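PDB 6Y0R: chitooligosaccharide oxidase from Gibberella zeae, which oxidises the C1 hydroxyl of chitooligosaccharides to the lactone with a bicovalently bound FAD, passing the electrons to molecular oxygen to give hydrogen peroxide. Local coordinates for residues Asn202-Phe216 and Trp462-Tyr476. Numbering follows the deposited sequence.
Sequences NSDLFWGIRGAGANF and WGSNVAKLEAVKAKY. With FAD (flavin-adenine dinucleotide), chain B.
Lys468 lies stretched across one face of the Trp207 indole, and each of its side-chain carbons meets the ring in turn. Lys468 CB sits 3.7 Å from Trp207 CH2, CG rests over the CZ3-CH2 bond, CD makes a CH-pi contact with the six-membered ring and CE stands above the middle of the indole. Lys468 NZ ends 4.0 Å from the centroid of the Trp207 five-membered ring, 5° off its normal, a cation-pi contact. Extended torsions beyond CG keep the lysine chain along the ring, while Trp207 NE1 is hydrogen-bonded to Ser392 O. Leu469 CD2 wedges between Trp207 CZ3 and Ala212 CB, and Gly208 CA lies 4.0 Å from Leu469 CD2. Near the start of helix 203-212, Asp204 OD1 takes Tyr476 OH (2.8 Å) and OD2 a salt bridge from Lys475 NZ (2.9 Å), both syn, the hydroxyl tilted out of the carboxylate plane; Leu205 N hydrogen-bonds OD1 from the same face as the hydroxyl. Leu205 CB covers a face of the Tyr476 ring. Toward the other end, Trp462 NE1 gives a nearly straight bond (175°) to Gly211 O. Past the helix, Lys473 NZ hydrogen-bonds Asn215 O (2.7 Å) on an in-plane lone pair and forms a salt bridge with Asp477. Helices 203-212 and 466-476, crossing at -120°, and their flanking residues thus join the PCMH-type FAD-binding region to the berberine-like C-terminal part of this flavin oxidase family, beside the turn whose Gly213 and Ala214 contact the FAD adenine.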
# COMPACT_ATOMS: atom_id res chain seq x y z
N ASN A 202 13.28 -21.48 2.55
CA ASN A 202 13.76 -20.13 2.97
C ASN A 202 12.57 -19.39 3.60
O ASN A 202 12.35 -18.20 3.24
CB ASN A 202 14.34 -19.36 1.79
CG ASN A 202 15.53 -20.08 1.19
OD1 ASN A 202 16.42 -20.51 1.95
ND2 ASN A 202 15.54 -20.27 -0.12
N SER A 203 11.88 -20.02 4.54
CA SER A 203 10.60 -19.52 5.08
C SER A 203 10.84 -18.21 5.85
O SER A 203 9.86 -17.45 6.02
CB SER A 203 9.90 -20.54 5.91
OG SER A 203 10.62 -20.79 7.10
N ASP A 204 12.08 -17.97 6.33
CA ASP A 204 12.42 -16.69 7.03
C ASP A 204 12.40 -15.52 6.03
O ASP A 204 11.84 -14.45 6.35
CB ASP A 204 13.74 -16.83 7.79
CG ASP A 204 14.95 -17.25 6.97
OD1 ASP A 204 14.81 -17.68 5.80
OD2 ASP A 204 16.08 -17.15 7.51
N LEU A 205 12.94 -15.71 4.85
CA LEU A 205 12.92 -14.70 3.77
C LEU A 205 11.46 -14.50 3.36
O LEU A 205 11.04 -13.36 3.16
CB LEU A 205 13.73 -15.16 2.56
CG LEU A 205 13.78 -14.23 1.37
CD1 LEU A 205 14.41 -12.87 1.70
CD2 LEU A 205 14.55 -14.87 0.25
N PHE A 206 10.70 -15.59 3.22
CA PHE A 206 9.29 -15.49 2.77
C PHE A 206 8.46 -14.73 3.80
O PHE A 206 7.57 -13.93 3.40
CB PHE A 206 8.72 -16.88 2.50
CG PHE A 206 7.37 -16.83 1.84
CD1 PHE A 206 7.24 -16.30 0.58
CD2 PHE A 206 6.26 -17.33 2.49
CE1 PHE A 206 5.99 -16.24 -0.02
CE2 PHE A 206 5.00 -17.29 1.87
CZ PHE A 206 4.89 -16.77 0.61
N TRP A 207 8.70 -14.97 5.08
CA TRP A 207 8.10 -14.19 6.19
C TRP A 207 8.44 -12.70 5.98
O TRP A 207 7.51 -11.88 6.15
CB TRP A 207 8.59 -14.73 7.53
CG TRP A 207 8.01 -14.05 8.72
CD1 TRP A 207 6.85 -14.32 9.36
CD2 TRP A 207 8.62 -12.97 9.44
NE1 TRP A 207 6.69 -13.49 10.42
CE2 TRP A 207 7.76 -12.64 10.49
CE3 TRP A 207 9.84 -12.29 9.29
CZ2 TRP A 207 8.05 -11.62 11.39
CZ3 TRP A 207 10.13 -11.30 10.20
CH2 TRP A 207 9.24 -10.97 11.21
N GLY A 208 9.73 -12.34 5.83
CA GLY A 208 10.10 -10.93 5.75
C GLY A 208 9.51 -10.25 4.55
O GLY A 208 9.20 -9.03 4.64
N ILE A 209 9.44 -10.94 3.40
CA ILE A 209 8.96 -10.31 2.14
C ILE A 209 7.48 -9.95 2.31
O ILE A 209 7.03 -9.02 1.64
CB ILE A 209 9.26 -11.23 0.94
CG1 ILE A 209 10.57 -10.81 0.28
CG2 ILE A 209 8.14 -11.33 -0.10
CD1 ILE A 209 11.73 -10.98 1.12
N ARG A 210 6.76 -10.70 3.14
CA ARG A 210 5.30 -10.53 3.35
C ARG A 210 5.12 -9.44 4.41
O ARG A 210 4.65 -9.73 5.50
CB ARG A 210 4.63 -11.87 3.66
CG ARG A 210 4.62 -12.83 2.47
CD ARG A 210 3.80 -14.07 2.78
NE ARG A 210 4.53 -14.78 3.82
CZ ARG A 210 4.03 -15.69 4.67
NH1 ARG A 210 4.83 -16.23 5.60
NH2 ARG A 210 2.74 -16.01 4.65
N GLY A 211 5.54 -8.21 4.08
CA GLY A 211 5.24 -7.04 4.90
C GLY A 211 6.41 -6.09 5.01
O GLY A 211 6.19 -4.87 5.31
N ALA A 212 7.64 -6.57 4.79
CA ALA A 212 8.86 -5.72 4.85
C ALA A 212 9.74 -6.04 3.65
O ALA A 212 10.97 -6.02 3.71
CB ALA A 212 9.56 -5.98 6.18
N GLY A 213 9.10 -6.27 2.50
CA GLY A 213 9.77 -6.86 1.34
C GLY A 213 10.69 -5.95 0.54
O GLY A 213 11.16 -6.44 -0.51
N ALA A 214 11.00 -4.72 0.94
CA ALA A 214 12.03 -3.90 0.28
C ALA A 214 13.44 -4.21 0.85
O ALA A 214 14.41 -3.75 0.26
CB ALA A 214 11.74 -2.45 0.43
N ASN A 215 13.50 -5.00 1.91
CA ASN A 215 14.72 -5.05 2.79
C ASN A 215 15.72 -6.13 2.34
O ASN A 215 16.85 -6.09 2.86
CB ASN A 215 14.34 -5.31 4.25
CG ASN A 215 13.84 -4.06 4.93
OD1 ASN A 215 14.65 -3.21 5.25
ND2 ASN A 215 12.53 -3.92 5.08
N PHE A 216 15.37 -7.06 1.44
CA PHE A 216 16.11 -8.36 1.36
C PHE A 216 16.61 -8.63 -0.05
O PHE A 216 17.07 -9.77 -0.27
CB PHE A 216 15.24 -9.49 1.91
CG PHE A 216 14.66 -9.19 3.27
CD1 PHE A 216 15.46 -9.10 4.39
CD2 PHE A 216 13.30 -8.95 3.43
CE1 PHE A 216 14.93 -8.85 5.64
CE2 PHE A 216 12.78 -8.69 4.68
CZ PHE A 216 13.59 -8.60 5.78
N TRP A 462 6.35 -1.83 11.79
CA TRP A 462 6.54 -3.30 12.01
C TRP A 462 6.42 -3.69 13.49
O TRP A 462 6.43 -4.90 13.75
CB TRP A 462 7.83 -3.78 11.36
CG TRP A 462 7.83 -3.60 9.87
CD1 TRP A 462 7.01 -4.23 8.97
CD2 TRP A 462 8.58 -2.63 9.12
NE1 TRP A 462 7.27 -3.77 7.70
CE2 TRP A 462 8.20 -2.76 7.77
CE3 TRP A 462 9.56 -1.70 9.46
CZ2 TRP A 462 8.80 -2.02 6.76
CZ3 TRP A 462 10.10 -0.91 8.46
CH2 TRP A 462 9.72 -1.07 7.13
N GLY A 463 6.32 -2.74 14.43
CA GLY A 463 6.02 -3.04 15.84
C GLY A 463 6.89 -4.16 16.38
O GLY A 463 8.14 -4.16 16.22
N SER A 464 6.23 -5.14 17.00
CA SER A 464 6.88 -6.26 17.70
C SER A 464 7.62 -7.20 16.74
O SER A 464 8.35 -8.08 17.22
CB SER A 464 5.84 -6.98 18.53
OG SER A 464 4.78 -7.44 17.71
N ASN A 465 7.47 -7.04 15.42
CA ASN A 465 8.20 -7.86 14.42
C ASN A 465 9.59 -7.29 14.13
O ASN A 465 10.33 -7.92 13.41
CB ASN A 465 7.38 -7.98 13.13
CG ASN A 465 6.26 -8.98 13.26
OD1 ASN A 465 6.27 -9.81 14.18
ND2 ASN A 465 5.26 -8.87 12.38
N VAL A 466 9.95 -6.12 14.65
CA VAL A 466 11.25 -5.51 14.27
C VAL A 466 12.42 -6.46 14.63
O VAL A 466 13.33 -6.63 13.81
CB VAL A 466 11.41 -4.10 14.88
CG1 VAL A 466 12.85 -3.61 14.74
CG2 VAL A 466 10.49 -3.08 14.23
N ALA A 467 12.44 -7.04 15.83
CA ALA A 467 13.59 -7.86 16.26
C ALA A 467 13.85 -9.02 15.30
O ALA A 467 15.00 -9.21 14.86
CB ALA A 467 13.35 -8.35 17.69
N LYS A 468 12.80 -9.76 14.93
CA LYS A 468 12.92 -10.88 13.96
C LYS A 468 13.31 -10.35 12.58
O LYS A 468 14.16 -10.96 11.93
CB LYS A 468 11.63 -11.72 13.95
CG LYS A 468 11.70 -12.91 13.01
CD LYS A 468 10.60 -13.93 13.20
CE LYS A 468 10.65 -15.02 12.15
NZ LYS A 468 9.47 -15.90 12.31
N LEU A 469 12.75 -9.21 12.14
CA LEU A 469 13.14 -8.62 10.84
C LEU A 469 14.64 -8.26 10.83
O LEU A 469 15.30 -8.48 9.81
CB LEU A 469 12.29 -7.38 10.54
CG LEU A 469 10.89 -7.69 10.02
CD1 LEU A 469 10.01 -6.46 10.17
CD2 LEU A 469 10.96 -8.17 8.58
N GLU A 470 15.18 -7.77 11.95
CA GLU A 470 16.63 -7.43 12.00
C GLU A 470 17.48 -8.69 11.85
O GLU A 470 18.54 -8.61 11.22
CB GLU A 470 16.95 -6.72 13.32
CG GLU A 470 16.30 -5.36 13.41
CD GLU A 470 16.47 -4.65 14.73
OE1 GLU A 470 16.67 -5.34 15.75
OE2 GLU A 470 16.34 -3.43 14.75
N ALA A 471 17.02 -9.81 12.38
CA ALA A 471 17.75 -11.09 12.24
C ALA A 471 17.68 -11.58 10.79
O ALA A 471 18.70 -12.04 10.22
CB ALA A 471 17.21 -12.08 13.22
N VAL A 472 16.50 -11.45 10.16
CA VAL A 472 16.39 -11.81 8.72
C VAL A 472 17.31 -10.91 7.92
O VAL A 472 17.96 -11.37 6.98
CB VAL A 472 14.91 -11.78 8.28
CG1 VAL A 472 14.78 -12.15 6.82
CG2 VAL A 472 14.09 -12.74 9.13
N LYS A 473 17.34 -9.62 8.24
CA LYS A 473 18.15 -8.64 7.52
C LYS A 473 19.64 -9.00 7.65
O LYS A 473 20.34 -8.92 6.66
CB LYS A 473 17.81 -7.26 8.09
CG LYS A 473 18.53 -6.10 7.46
CD LYS A 473 17.86 -5.61 6.20
CE LYS A 473 18.71 -4.61 5.48
NZ LYS A 473 18.04 -4.13 4.27
N ALA A 474 20.09 -9.36 8.85
CA ALA A 474 21.50 -9.75 9.08
C ALA A 474 21.85 -10.96 8.21
O ALA A 474 22.98 -11.03 7.72
CB ALA A 474 21.69 -10.02 10.56
N LYS A 475 20.90 -11.87 7.96
CA LYS A 475 21.14 -13.10 7.16
C LYS A 475 21.18 -12.77 5.67
O LYS A 475 22.04 -13.29 4.96
CB LYS A 475 20.03 -14.11 7.40
CG LYS A 475 20.22 -15.43 6.69
CD LYS A 475 19.25 -16.44 7.06
CE LYS A 475 19.41 -17.65 6.17
NZ LYS A 475 18.31 -18.59 6.41
N TYR A 476 20.24 -11.99 5.15
CA TYR A 476 20.08 -11.78 3.68
C TYR A 476 20.69 -10.48 3.20
O TYR A 476 21.11 -10.43 2.05
CB TYR A 476 18.60 -11.92 3.31
CG TYR A 476 18.08 -13.33 3.49
CD1 TYR A 476 18.44 -14.32 2.58
CD2 TYR A 476 17.28 -13.70 4.55
CE1 TYR A 476 17.99 -15.61 2.72
CE2 TYR A 476 16.77 -14.99 4.67
CZ TYR A 476 17.18 -15.97 3.78
OH TYR A 476 16.76 -17.26 3.87
PA FAD B . 7.37 1.83 -5.54
O1A FAD B . 7.60 3.25 -5.23
O2A FAD B . 7.88 1.26 -6.80
O5B FAD B . 7.90 0.90 -4.36
C5B FAD B . 7.39 1.00 -3.03
C4B FAD B . 8.39 0.38 -2.06
O4B FAD B . 8.53 -1.04 -2.35
C3B FAD B . 9.84 0.91 -2.10
O3B FAD B . 10.48 0.73 -0.83
C2B FAD B . 10.49 0.00 -3.13
O2B FAD B . 11.92 -0.03 -3.08
C1B FAD B . 9.85 -1.32 -2.79
N9A FAD B . 9.78 -2.26 -3.90
C8A FAD B . 9.01 -2.13 -5.02
N7A FAD B . 9.15 -3.15 -5.86
C5A FAD B . 10.08 -3.98 -5.23
C6A FAD B . 10.65 -5.21 -5.61
N6A FAD B . 10.31 -5.83 -6.75
N1A FAD B . 11.57 -5.78 -4.79
C2A FAD B . 11.90 -5.10 -3.67
N3A FAD B . 11.40 -3.95 -3.20
C4A FAD B . 10.49 -3.43 -4.03
N1 FAD B . -2.37 1.14 -0.98
C2 FAD B . -3.29 0.27 -0.54
O2 FAD B . -2.98 -0.63 0.33
N3 FAD B . -4.55 0.31 -1.05
C4 FAD B . -4.96 1.23 -2.01
O4 FAD B . -6.13 1.21 -2.44
C4X FAD B . -4.01 2.15 -2.50
N5 FAD B . -4.35 3.00 -3.47
C5X FAD B . -3.36 3.79 -4.01
C6 FAD B . -3.68 4.65 -5.09
C7 FAD B . -2.71 5.47 -5.65
C7M FAD B . -3.07 6.42 -6.79
C8 FAD B . -1.34 5.40 -5.17
C8M FAD B . -0.20 6.18 -5.81
C9 FAD B . -1.06 4.57 -4.07
C9A FAD B . -2.04 3.77 -3.48
N10 FAD B . -1.73 2.91 -2.41
C10 FAD B . -2.70 2.04 -1.90
C1' FAD B . -0.39 2.88 -1.82
C2' FAD B . 0.48 1.79 -2.46
O2' FAD B . 0.11 0.50 -1.98
C3' FAD B . 1.91 2.09 -2.11
O3' FAD B . 2.20 3.40 -2.67
C4' FAD B . 2.83 1.01 -2.69
O4' FAD B . 4.04 0.88 -1.92
C5' FAD B . 3.16 1.35 -4.12
O5' FAD B . 3.85 0.27 -4.76
P FAD B . 4.68 0.61 -6.07
O1P FAD B . 5.30 -0.64 -6.57
O2P FAD B . 3.88 1.42 -7.03
O3P FAD B . 5.77 1.65 -5.48